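Local structure of killer cell lectin-like receptor 3 (Mus musculus, 3C8J) at residues 80-85 with 91-96; 116-121 with 125-130; 129-134 with 191-196. The protein serves as a disulfide-linked homodimeric receptor on natural killer cells that recognises class I MHC molecules. The protein carries 4 engineered substitutions. All coordinates share one frame; numbering follows the deposited sequence.

Contact 1 of 3, residues 80-85 with 91-96; sequences GVKYWF and CYYFIM
Tyr83 and Phe94 face each other as a hydrogen-bonded pair of an antiparallel hairpin, and they bury more surface here than any other residues. Tyr83 N gives a hydrogen bond to Phe94 O (3.2 Å), and Phe94 N returns one to Tyr83 O (2.9 Å). On the same face of the sheet their rings lie nearly parallel, planes at 17°, but slid so far apart that they barely overlap. The phenol end of Tyr83 does the touching: CE1 is 3.4 Å from Phe94 CD1, and OH sits above one face of the Phe94 ring, toward the rim. A chi1 of 69°, which sets CG of Tyr83 between its backbone N and carbonyl carbon, swings the ring across the neighbouring strand. Phe85 CB meets the edge of the same Phe94 ring, 4.0 Å from CE1. Phe85 and Tyr92 form a second hydrogen-bonded pair, and Met96 N to Val81 O closes the ladder.

On the other face Tyr93 carries the packing. Trp84 CB lies over its ring as a CH-pi contact, 4.2 Å from the centroid, while Lys82 runs alongside with CD 3.7 Å from Tyr93 CD2.

Trp84 and Phe85 belong to the region involved in dimerization, residues 84-88: Trp84 and Tyr93 meet Phe201 of the second subunit, and Phe85 meets its Tyr87 edge-to-face. Tyr83 OH and His130 NE2 are hydrogen-bonded, and helix 121-130 covers the face of Phe85, Tyr92 and Phe94. Strand 90-96 pairs on its other edge with strand 190-197.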
loop_
_atom_site.group_PDB
_atom_site.type_symbol
_atom_site.label_atom_id
_atom_site.label_comp_id
_atom_site.label_asym_id
_atom_site.label_seq_id
_atom_site.Cartn_x
_atom_site.Cartn_y
_atom_site.Cartn_z
ATOM N N GLY A 80 -11.376 20.734 -1.243
ATOM C CA GLY A 80 -12.123 19.527 -0.873
ATOM C C GLY A 80 -11.506 18.565 0.149
ATOM O O GLY A 80 -10.449 18.824 0.740
ATOM N N VAL A 81 -12.191 17.443 0.360
ATOM C CA VAL A 81 -11.810 16.464 1.354
ATOM C C VAL A 81 -11.197 15.288 0.622
ATOM O O VAL A 81 -11.841 14.667 -0.216
ATOM C CB VAL A 81 -13.031 15.977 2.126
ATOM C CG1 VAL A 81 -12.617 14.962 3.139
ATOM C CG2 VAL A 81 -13.716 17.132 2.800
ATOM N N LYS A 82 -9.951 14.973 0.938
ATOM C CA LYS A 82 -9.309 13.823 0.328
ATOM C C LYS A 82 -8.431 13.108 1.350
ATOM O O LYS A 82 -8.087 13.674 2.389
ATOM C CB LYS A 82 -8.482 14.272 -0.876
ATOM C CG LYS A 82 -7.413 15.259 -0.492
ATOM C CD LYS A 82 -6.534 15.660 -1.648
ATOM C CE LYS A 82 -5.926 17.047 -1.384
ATOM N NZ LYS A 82 -5.362 17.237 -0.026
ATOM N N TYR A 83 -8.105 11.853 1.066
ATOM C CA TYR A 83 -7.021 11.161 1.763
ATOM C C TYR A 83 -6.186 10.422 0.721
ATOM O O TYR A 83 -6.646 10.214 -0.414
ATOM C CB TYR A 83 -7.534 10.207 2.866
ATOM C CG TYR A 83 -8.266 8.980 2.363
ATOM C CD1 TYR A 83 -7.604 7.769 2.170
ATOM C CD2 TYR A 83 -9.628 9.048 2.064
ATOM C CE1 TYR A 83 -8.290 6.656 1.709
ATOM C CE2 TYR A 83 -10.315 7.967 1.582
ATOM C CZ TYR A 83 -9.660 6.771 1.407
ATOM O OH TYR A 83 -10.400 5.707 0.929
ATOM N N TRP A 84 -4.965 10.053 1.083
ATOM C CA TRP A 84 -4.185 9.218 0.207
ATOM C C TRP A 84 -3.739 7.916 0.881
ATOM O O TRP A 84 -3.701 7.825 2.105
ATOM C CB TRP A 84 -3.011 9.994 -0.378
ATOM C CG TRP A 84 -2.030 10.506 0.638
ATOM C CD1 TRP A 84 -2.122 11.674 1.367
ATOM C CD2 TRP A 84 -0.815 9.886 1.036
ATOM N NE1 TRP A 84 -1.038 11.810 2.194
ATOM C CE2 TRP A 84 -0.209 10.736 2.006
ATOM C CE3 TRP A 84 -0.162 8.709 0.664
ATOM C CZ2 TRP A 84 1.024 10.440 2.597
ATOM C CZ3 TRP A 84 1.071 8.410 1.263
ATOM C CH2 TRP A 84 1.643 9.276 2.218
ATOM N N PHE A 85 -3.383 6.926 0.062
ATOM C CA PHE A 85 -3.204 5.546 0.498
ATOM C C PHE A 85 -2.418 4.799 -0.590
ATOM O O PHE A 85 -2.719 4.908 -1.795
ATOM C CB PHE A 85 -4.595 4.910 0.644
ATOM C CG PHE A 85 -4.624 3.637 1.457
ATOM C CD1 PHE A 85 -4.921 3.672 2.836
ATOM C CD2 PHE A 85 -4.411 2.388 0.850
ATOM C CE1 PHE A 85 -4.995 2.501 3.567
ATOM C CE2 PHE A 85 -4.443 1.206 1.620
ATOM C CZ PHE A 85 -4.738 1.274 2.956
ATOM N N CYS A 91 0.366 4.649 -5.510
ATOM C CA CYS A 91 -0.439 5.393 -4.522
ATOM C C CYS A 91 -1.616 6.098 -5.148
ATOM O O CYS A 91 -1.570 6.460 -6.331
ATOM C CB CYS A 91 0.370 6.385 -3.682
ATOM S SG CYS A 91 1.809 5.681 -2.889
ATOM N N TYR A 92 -2.657 6.278 -4.334
ATOM C CA TYR A 92 -3.912 6.844 -4.765
ATOM C C TYR A 92 -4.349 8.005 -3.873
ATOM O O TYR A 92 -3.994 8.066 -2.690
ATOM C CB TYR A 92 -5.021 5.775 -4.714
ATOM C CG TYR A 92 -4.684 4.460 -5.356
ATOM C CD1 TYR A 92 -4.039 3.475 -4.647
ATOM C CD2 TYR A 92 -5.026 4.203 -6.697
ATOM C CE1 TYR A 92 -3.727 2.245 -5.244
ATOM C CE2 TYR A 92 -4.727 2.974 -7.306
ATOM C CZ TYR A 92 -4.073 2.009 -6.568
ATOM O OH TYR A 92 -3.756 0.811 -7.151
ATOM N N TYR A 93 -5.148 8.891 -4.457
ATOM C CA TYR A 93 -5.900 9.917 -3.759
ATOM C C TYR A 93 -7.369 9.571 -3.907
ATOM O O TYR A 93 -7.869 9.384 -5.034
ATOM C CB TYR A 93 -5.701 11.296 -4.409
ATOM C CG TYR A 93 -4.545 12.108 -3.901
ATOM C CD1 TYR A 93 -3.428 12.307 -4.693
ATOM C CD2 TYR A 93 -4.571 12.700 -2.646
ATOM C CE1 TYR A 93 -2.365 13.048 -4.250
ATOM C CE2 TYR A 93 -3.486 13.449 -2.186
ATOM C CZ TYR A 93 -2.393 13.611 -3.004
ATOM O OH TYR A 93 -1.309 14.345 -2.602
ATOM N N PHE A 94 -8.086 9.501 -2.800
ATOM C CA PHE A 94 -9.522 9.342 -2.919
ATOM C C PHE A 94 -10.089 10.686 -2.547
ATOM O O PHE A 94 -9.983 11.111 -1.397
ATOM C CB PHE A 94 -10.042 8.213 -2.030
ATOM C CG PHE A 94 -9.377 6.883 -2.287
ATOM C CD1 PHE A 94 -8.164 6.589 -1.724
ATOM C CD2 PHE A 94 -9.973 5.926 -3.098
ATOM C CE1 PHE A 94 -7.540 5.367 -1.962
ATOM C CE2 PHE A 94 -9.356 4.690 -3.334
ATOM C CZ PHE A 94 -8.144 4.425 -2.773
ATOM N N ILE A 95 -10.627 11.382 -3.544
ATOM C CA ILE A 95 -11.187 12.704 -3.340
ATOM C C ILE A 95 -12.677 12.568 -3.047
ATOM O O ILE A 95 -13.470 12.157 -3.907
ATOM C CB ILE A 95 -10.909 13.627 -4.543
ATOM C CG1 ILE A 95 -9.415 13.606 -4.854
ATOM C CG2 ILE A 95 -11.386 15.055 -4.249
ATOM C CD1 ILE A 95 -8.959 14.682 -5.767
ATOM N N MET A 96 -13.030 12.921 -1.816
ATOM C CA MET A 96 -14.330 12.635 -1.225
ATOM C C MET A 96 -15.323 13.805 -1.286
ATOM O O MET A 96 -16.096 14.026 -0.352
ATOM C CB MET A 96 -14.108 12.152 0.215
ATOM C CG MET A 96 -13.261 10.876 0.299
ATOM S SD MET A 96 -13.887 9.407 -0.573
ATOM C CE MET A 96 -15.066 8.689 0.591
#

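Contact 2 of 3, residues 116-121 with 125-130; sequences LKIEDE and KFLQRH
This is a buried apolar contact between the loop leading into helix 121-130 and the helix itself, inside the C-type lectin domain. Leu127 carries it: its CD1 meets Leu116 CD2 at 3.4 Å and Ile118 CD1 at 3.9 Å, each pair reaching toward one another tip to tip. The two loop residues alternate with Lys117, so both turn their branches to the helix. In Leu116, a chi1 of -176° carries CG away from the backbone N, and a chi2 of 67° then sets the CD2 methyl against Leu127.

At the helix start the contact becomes polar. Lys125 N donates to Glu121 O at 3.0 Å, the i to i+4 bond of the first turn. The Lys125 chain passes close by the same carbonyl, and its CE comes 3.5 Å from Glu121 OE1. NZ remains 4.2 Å from that oxygen, too far for a salt bridge, so any attraction is probably modest; the same oxygen also has a long, weak ion pair with Lys162. Asp120, at the N-cap, caps a backbone N of the first turn with its side chain.

Leu127 also packs on Tyr92 and Phe94 of strand 90-96, while Leu116 and Ile118 both rest on Ile138 of strand 136-143, placing the contact between helix and sheet.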
loop_
_atom_site.group_PDB
_atom_site.type_symbol
_atom_site.label_atom_id
_atom_site.label_comp_id
_atom_site.label_asym_id
_atom_site.label_seq_id
_atom_site.Cartn_x
_atom_site.Cartn_y
_atom_site.Cartn_z
ATOM N N LEU A 116 -7.546 8.019 -12.088
ATOM C CA LEU A 116 -7.112 6.622 -12.044
ATOM C C LEU A 116 -7.154 5.837 -13.340
ATOM O O LEU A 116 -8.158 5.811 -14.049
ATOM C CB LEU A 116 -7.866 5.852 -10.970
ATOM C CG LEU A 116 -7.431 4.403 -10.752
ATOM C CD1 LEU A 116 -6.029 4.303 -10.193
ATOM C CD2 LEU A 116 -8.417 3.685 -9.885
ATOM N N LYS A 117 -6.028 5.189 -13.621
ATOM C CA LYS A 117 -5.964 4.105 -14.580
ATOM C C LYS A 117 -5.834 2.786 -13.817
ATOM O O LYS A 117 -5.006 2.657 -12.923
ATOM C CB LYS A 117 -4.800 4.333 -15.550
ATOM C CG LYS A 117 -4.244 3.080 -16.205
ATOM C CD LYS A 117 -4.208 3.211 -17.724
ATOM C CE LYS A 117 -3.226 2.236 -18.292
ATOM N NZ LYS A 117 -3.468 2.033 -19.728
ATOM N N ILE A 118 -6.680 1.818 -14.154
ATOM C CA ILE A 118 -6.646 0.505 -13.502
ATOM C C ILE A 118 -5.986 -0.480 -14.454
ATOM O O ILE A 118 -6.393 -0.575 -15.599
ATOM C CB ILE A 118 -8.053 0.000 -13.090
ATOM C CG1 ILE A 118 -8.712 0.997 -12.124
ATOM C CG2 ILE A 118 -7.935 -1.340 -12.409
ATOM C CD1 ILE A 118 -10.082 0.572 -11.562
ATOM N N GLU A 119 -4.962 -1.186 -13.969
ATOM C CA GLU A 119 -4.156 -2.072 -14.812
ATOM C C GLU A 119 -4.753 -3.455 -14.989
ATOM O O GLU A 119 -4.790 -3.981 -16.100
ATOM C CB GLU A 119 -2.715 -2.195 -14.304
ATOM C CG GLU A 119 -1.942 -0.889 -14.269
ATOM C CD GLU A 119 -1.690 -0.274 -15.648
ATOM O OE1 GLU A 119 -2.098 -0.869 -16.692
ATOM O OE2 GLU A 119 -1.072 0.822 -15.686
ATOM N N ASP A 120 -5.210 -4.040 -13.888
ATOM C CA ASP A 120 -5.754 -5.390 -13.916
ATOM C C ASP A 120 -6.860 -5.625 -12.888
ATOM O O ASP A 120 -7.175 -4.725 -12.085
ATOM C CB ASP A 120 -4.635 -6.439 -13.801
ATOM C CG ASP A 120 -3.691 -6.171 -12.661
ATOM O OD1 ASP A 120 -3.958 -5.302 -11.817
ATOM O OD2 ASP A 120 -2.662 -6.862 -12.596
ATOM N N GLU A 121 -7.460 -6.821 -12.956
ATOM C CA GLU A 121 -8.555 -7.222 -12.080
ATOM C C GLU A 121 -8.144 -7.303 -10.624
ATOM O O GLU A 121 -8.989 -7.174 -9.739
ATOM C CB GLU A 121 -9.148 -8.566 -12.515
ATOM C CG GLU A 121 -10.167 -8.478 -13.647
ATOM C CD GLU A 121 -11.363 -9.395 -13.428
ATOM O OE1 GLU A 121 -11.971 -9.330 -12.324
ATOM O OE2 GLU A 121 -11.698 -10.178 -14.355
ATOM N N LYS A 125 -10.245 -5.097 -7.916
ATOM C CA LYS A 125 -10.775 -5.717 -6.708
ATOM C C LYS A 125 -10.163 -5.124 -5.454
ATOM O O LYS A 125 -10.881 -4.895 -4.479
ATOM C CB LYS A 125 -10.583 -7.228 -6.735
ATOM C CG LYS A 125 -11.402 -7.885 -7.837
ATOM C CD LYS A 125 -11.675 -9.349 -7.575
ATOM C CE LYS A 125 -12.093 -10.036 -8.854
ATOM N NZ LYS A 125 -11.891 -11.498 -8.744
ATOM N N PHE A 126 -8.871 -4.815 -5.464
ATOM C CA PHE A 126 -8.337 -4.164 -4.290
ATOM C C PHE A 126 -9.081 -2.855 -4.022
ATOM O O PHE A 126 -9.443 -2.557 -2.890
ATOM C CB PHE A 126 -6.852 -3.872 -4.410
ATOM C CG PHE A 126 -6.406 -2.783 -3.484
ATOM C CD1 PHE A 126 -6.243 -3.033 -2.136
ATOM C CD2 PHE A 126 -6.192 -1.500 -3.952
ATOM C CE1 PHE A 126 -5.862 -2.029 -1.262
ATOM C CE2 PHE A 126 -5.797 -0.483 -3.075
ATOM C CZ PHE A 126 -5.646 -0.745 -1.734
ATOM N N LEU A 127 -9.291 -2.061 -5.057
ATOM C CA LEU A 127 -9.972 -0.776 -4.890
ATOM C C LEU A 127 -11.382 -0.936 -4.341
ATOM O O LEU A 127 -11.758 -0.234 -3.391
ATOM C CB LEU A 127 -9.993 -0.019 -6.192
ATOM C CG LEU A 127 -8.605 0.478 -6.582
ATOM C CD1 LEU A 127 -8.599 0.907 -8.021
ATOM C CD2 LEU A 127 -8.147 1.621 -5.643
ATOM N N GLN A 128 -12.126 -1.906 -4.867
ATOM C CA GLN A 128 -13.501 -2.106 -4.439
ATOM C C GLN A 128 -13.615 -2.607 -2.996
ATOM O O GLN A 128 -14.519 -2.197 -2.244
ATOM C CB GLN A 128 -14.223 -3.024 -5.394
ATOM C CG GLN A 128 -14.262 -2.494 -6.794
ATOM C CD GLN A 128 -14.847 -3.477 -7.779
ATOM O OE1 GLN A 128 -14.479 -4.648 -7.821
ATOM N NE2 GLN A 128 -15.770 -2.999 -8.586
ATOM N N ARG A 129 -12.696 -3.485 -2.596
ATOM C CA ARG A 129 -12.614 -3.870 -1.200
ATOM C C ARG A 129 -12.265 -2.651 -0.339
ATOM O O ARG A 129 -12.686 -2.559 0.792
ATOM C CB ARG A 129 -11.565 -4.961 -1.004
ATOM C CG ARG A 129 -11.971 -6.340 -1.488
ATOM C CD ARG A 129 -10.872 -7.387 -1.168
ATOM N NE ARG A 129 -10.003 -7.732 -2.318
ATOM C CZ ARG A 129 -8.705 -7.437 -2.372
ATOM N NH1 ARG A 129 -8.121 -6.804 -1.366
ATOM N NH2 ARG A 129 -7.974 -7.775 -3.415
ATOM N N HIS A 130 -11.480 -1.718 -0.881
ATOM C CA HIS A 130 -10.920 -0.634 -0.077
ATOM C C HIS A 130 -11.921 0.504 0.150
ATOM O O HIS A 130 -12.157 0.984 1.257
ATOM C CB HIS A 130 -9.707 -0.060 -0.780
ATOM C CG HIS A 130 -9.192 1.171 -0.123
ATOM N ND1 HIS A 130 -8.496 1.133 1.067
ATOM C CD2 HIS A 130 -9.345 2.479 -0.435
ATOM C CE1 HIS A 130 -8.204 2.366 1.441
ATOM N NE2 HIS A 130 -8.722 3.202 0.549
#

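Contact 3 of 3, residues 129-134 with 191-196; sequences RHVIPG and YCICGK. Engineered in segment 129-134: Gly134 (natural residue Glu).
Where helix 121-130 ends, the chain turns past the central sheet of the C-type lectin-like domain and meets strand 190-197, which carries two of the cysteines that tie this domain together. The contact is small and apolar, with no hydrogen bond between the segments.

Val131, the first residue to leave the helical conformation, directs its side chain at the strand, and its CG2 methyl comes 4.2 Å from Ile193 CD1. Ile193 answers from the strand: its CG1 is set anti to the carbonyl carbon (chi1 -46°), and CD1 continues outward from there to the valine. Both residues are buried, and both also lean on Tyr136 of strand 136-143. Val131 touches Phe94 as well, so its methyls sit among side chains of several strands.

Further along, the chain passes the ring of Tyr191. Gly134 is an engineered residue, glutamate in the natural protein, and its CA lies 4.2 Å from Tyr191 CE1, coming in obliquely to the ring. The segment also has polar partners: Lys178 NZ donates a hydrogen bond to the carbonyl of Val131, and Tyr136 OH bonds to the carbonyl of Ile132.

On the strand, Cys192 and Cys194 turn their side chains to the opposite face from Ile193 and form disulfides with Cys104 and Cys108 of helix 101-110. Strand 190-197 thus has helix 101-110 bonded to one face and the end of helix 121-130 packed on the other, an arrangement of two helices around a central sheet that belongs to the C-type lectin-like fold.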
loop_
_atom_site.group_PDB
_atom_site.type_symbol
_atom_site.label_atom_id
_atom_site.label_comp_id
_atom_site.label_asym_id
_atom_site.label_seq_id
_atom_site.Cartn_x
_atom_site.Cartn_y
_atom_site.Cartn_z
ATOM N N ARG A 129 -12.696 -3.485 -2.596
ATOM C CA ARG A 129 -12.614 -3.870 -1.200
ATOM C C ARG A 129 -12.265 -2.651 -0.339
ATOM O O ARG A 129 -12.686 -2.559 0.792
ATOM C CB ARG A 129 -11.565 -4.961 -1.004
ATOM C CG ARG A 129 -11.971 -6.340 -1.488
ATOM C CD ARG A 129 -10.872 -7.387 -1.168
ATOM N NE ARG A 129 -10.003 -7.732 -2.318
ATOM C CZ ARG A 129 -8.705 -7.437 -2.372
ATOM N NH1 ARG A 129 -8.121 -6.804 -1.366
ATOM N NH2 ARG A 129 -7.974 -7.775 -3.415
ATOM N N HIS A 130 -11.480 -1.718 -0.881
ATOM C CA HIS A 130 -10.920 -0.634 -0.077
ATOM C C HIS A 130 -11.921 0.504 0.150
ATOM O O HIS A 130 -12.157 0.984 1.257
ATOM C CB HIS A 130 -9.707 -0.060 -0.780
ATOM C CG HIS A 130 -9.192 1.171 -0.123
ATOM N ND1 HIS A 130 -8.496 1.133 1.067
ATOM C CD2 HIS A 130 -9.345 2.479 -0.435
ATOM C CE1 HIS A 130 -8.204 2.366 1.441
ATOM N NE2 HIS A 130 -8.722 3.202 0.549
ATOM N N VAL A 131 -12.490 0.928 -0.965
ATOM C CA VAL A 131 -13.312 2.100 -1.059
ATOM C C VAL A 131 -14.409 2.124 0.017
ATOM O O VAL A 131 -14.985 1.073 0.361
ATOM C CB VAL A 131 -13.809 2.133 -2.509
ATOM C CG1 VAL A 131 -15.315 2.112 -2.647
ATOM C CG2 VAL A 131 -13.064 3.214 -3.321
ATOM N N ILE A 132 -14.661 3.308 0.585
ATOM C CA ILE A 132 -15.843 3.513 1.411
ATOM C C ILE A 132 -17.022 3.422 0.444
ATOM O O ILE A 132 -16.896 3.906 -0.663
ATOM C CB ILE A 132 -15.821 4.893 2.094
ATOM C CG1 ILE A 132 -14.904 4.882 3.315
ATOM C CG2 ILE A 132 -17.232 5.291 2.548
ATOM C CD1 ILE A 132 -14.279 6.219 3.616
ATOM N N PRO A 133 -18.144 2.762 0.825
ATOM C CA PRO A 133 -19.297 2.665 -0.121
ATOM C C PRO A 133 -19.590 3.990 -0.815
ATOM O O PRO A 133 -19.755 5.008 -0.149
ATOM C CB PRO A 133 -20.458 2.278 0.780
ATOM C CG PRO A 133 -19.830 1.476 1.848
ATOM C CD PRO A 133 -18.427 2.037 2.085
ATOM N N GLY A 134 -19.580 3.989 -2.141
ATOM C CA GLY A 134 -19.864 5.183 -2.918
ATOM C C GLY A 134 -19.620 4.899 -4.388
ATOM O O GLY A 134 -19.497 3.740 -4.792
ATOM N N TYR A 191 -17.658 10.894 -6.364
ATOM C CA TYR A 191 -16.310 10.937 -5.826
ATOM C C TYR A 191 -15.311 10.693 -6.964
ATOM O O TYR A 191 -15.687 10.582 -8.132
ATOM C CB TYR A 191 -16.149 9.868 -4.773
ATOM C CG TYR A 191 -17.043 10.011 -3.582
ATOM C CD1 TYR A 191 -17.540 8.882 -2.937
ATOM C CD2 TYR A 191 -17.374 11.269 -3.070
ATOM C CE1 TYR A 191 -18.345 8.993 -1.810
ATOM C CE2 TYR A 191 -18.188 11.397 -1.944
ATOM C CZ TYR A 191 -18.668 10.252 -1.315
ATOM O OH TYR A 191 -19.476 10.354 -0.198
ATOM N N CYS A 192 -14.041 10.582 -6.612
ATOM C CA CYS A 192 -12.990 10.629 -7.587
ATOM C C CYS A 192 -11.735 9.949 -7.047
ATOM O O CYS A 192 -11.361 10.172 -5.890
ATOM C CB CYS A 192 -12.730 12.097 -7.880
ATOM S SG CYS A 192 -11.344 12.453 -8.876
ATOM N N ILE A 193 -11.107 9.117 -7.881
ATOM C CA ILE A 193 -9.855 8.441 -7.523
ATOM C C ILE A 193 -8.694 8.831 -8.427
ATOM O O ILE A 193 -8.773 8.674 -9.645
ATOM C CB ILE A 193 -9.956 6.895 -7.573
ATOM C CG1 ILE A 193 -11.226 6.402 -6.871
ATOM C CG2 ILE A 193 -8.707 6.279 -6.930
ATOM C CD1 ILE A 193 -11.366 4.892 -6.802
ATOM N N CYS A 194 -7.613 9.315 -7.821
ATOM C CA CYS A 194 -6.401 9.628 -8.567
ATOM C C CYS A 194 -5.399 8.525 -8.305
ATOM O O CYS A 194 -5.355 7.995 -7.208
ATOM C CB CYS A 194 -5.811 10.963 -8.116
ATOM S SG CYS A 194 -6.955 12.355 -7.983
ATOM N N GLY A 195 -4.586 8.175 -9.291
ATOM C CA GLY A 195 -3.610 7.123 -9.090
ATOM C C GLY A 195 -2.289 7.373 -9.785
ATOM O O GLY A 195 -2.253 8.065 -10.777
ATOM N N LYS A 196 -1.202 6.814 -9.253
ATOM C CA LYS A 196 0.105 6.983 -9.869
ATOM C C LYS A 196 1.132 5.926 -9.418
ATOM O O LYS A 196 1.283 5.693 -8.223
ATOM C CB LYS A 196 0.604 8.412 -9.638
ATOM C CG LYS A 196 2.111 8.575 -9.445
ATOM C CD LYS A 196 2.623 9.841 -10.120
ATOM C CE LYS A 196 3.027 9.549 -11.547
ATOM N NZ LYS A 196 3.728 10.708 -12.160
#

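In the fold
The three contacts meet around strands 90-96 and 190-197 of one domain. Contacts 1 and 3 are closest, centres about 8 Å apart, because those strands are neighbours: Ile95 N lies 2.7 Å from Cys192 O, and Tyr93 O 2.8 Å from Cys194 N, both probable hydrogen bonds. Contacts 2 and 3 share Arg129 and His130, and Leu116 N approaches Ile193 O at 2.8 Å. Contacts 1 and 2, centres about 15 Å apart, meet through His130 and through Leu116 CD1, 3.4 Å from Tyr92 CE2. Contact 1 holds part of the dimerization region and reaches the second subunit; contact 3 touches no other chain, but its partner Lys178 lies in 177-182, implicated in class I MHC binding.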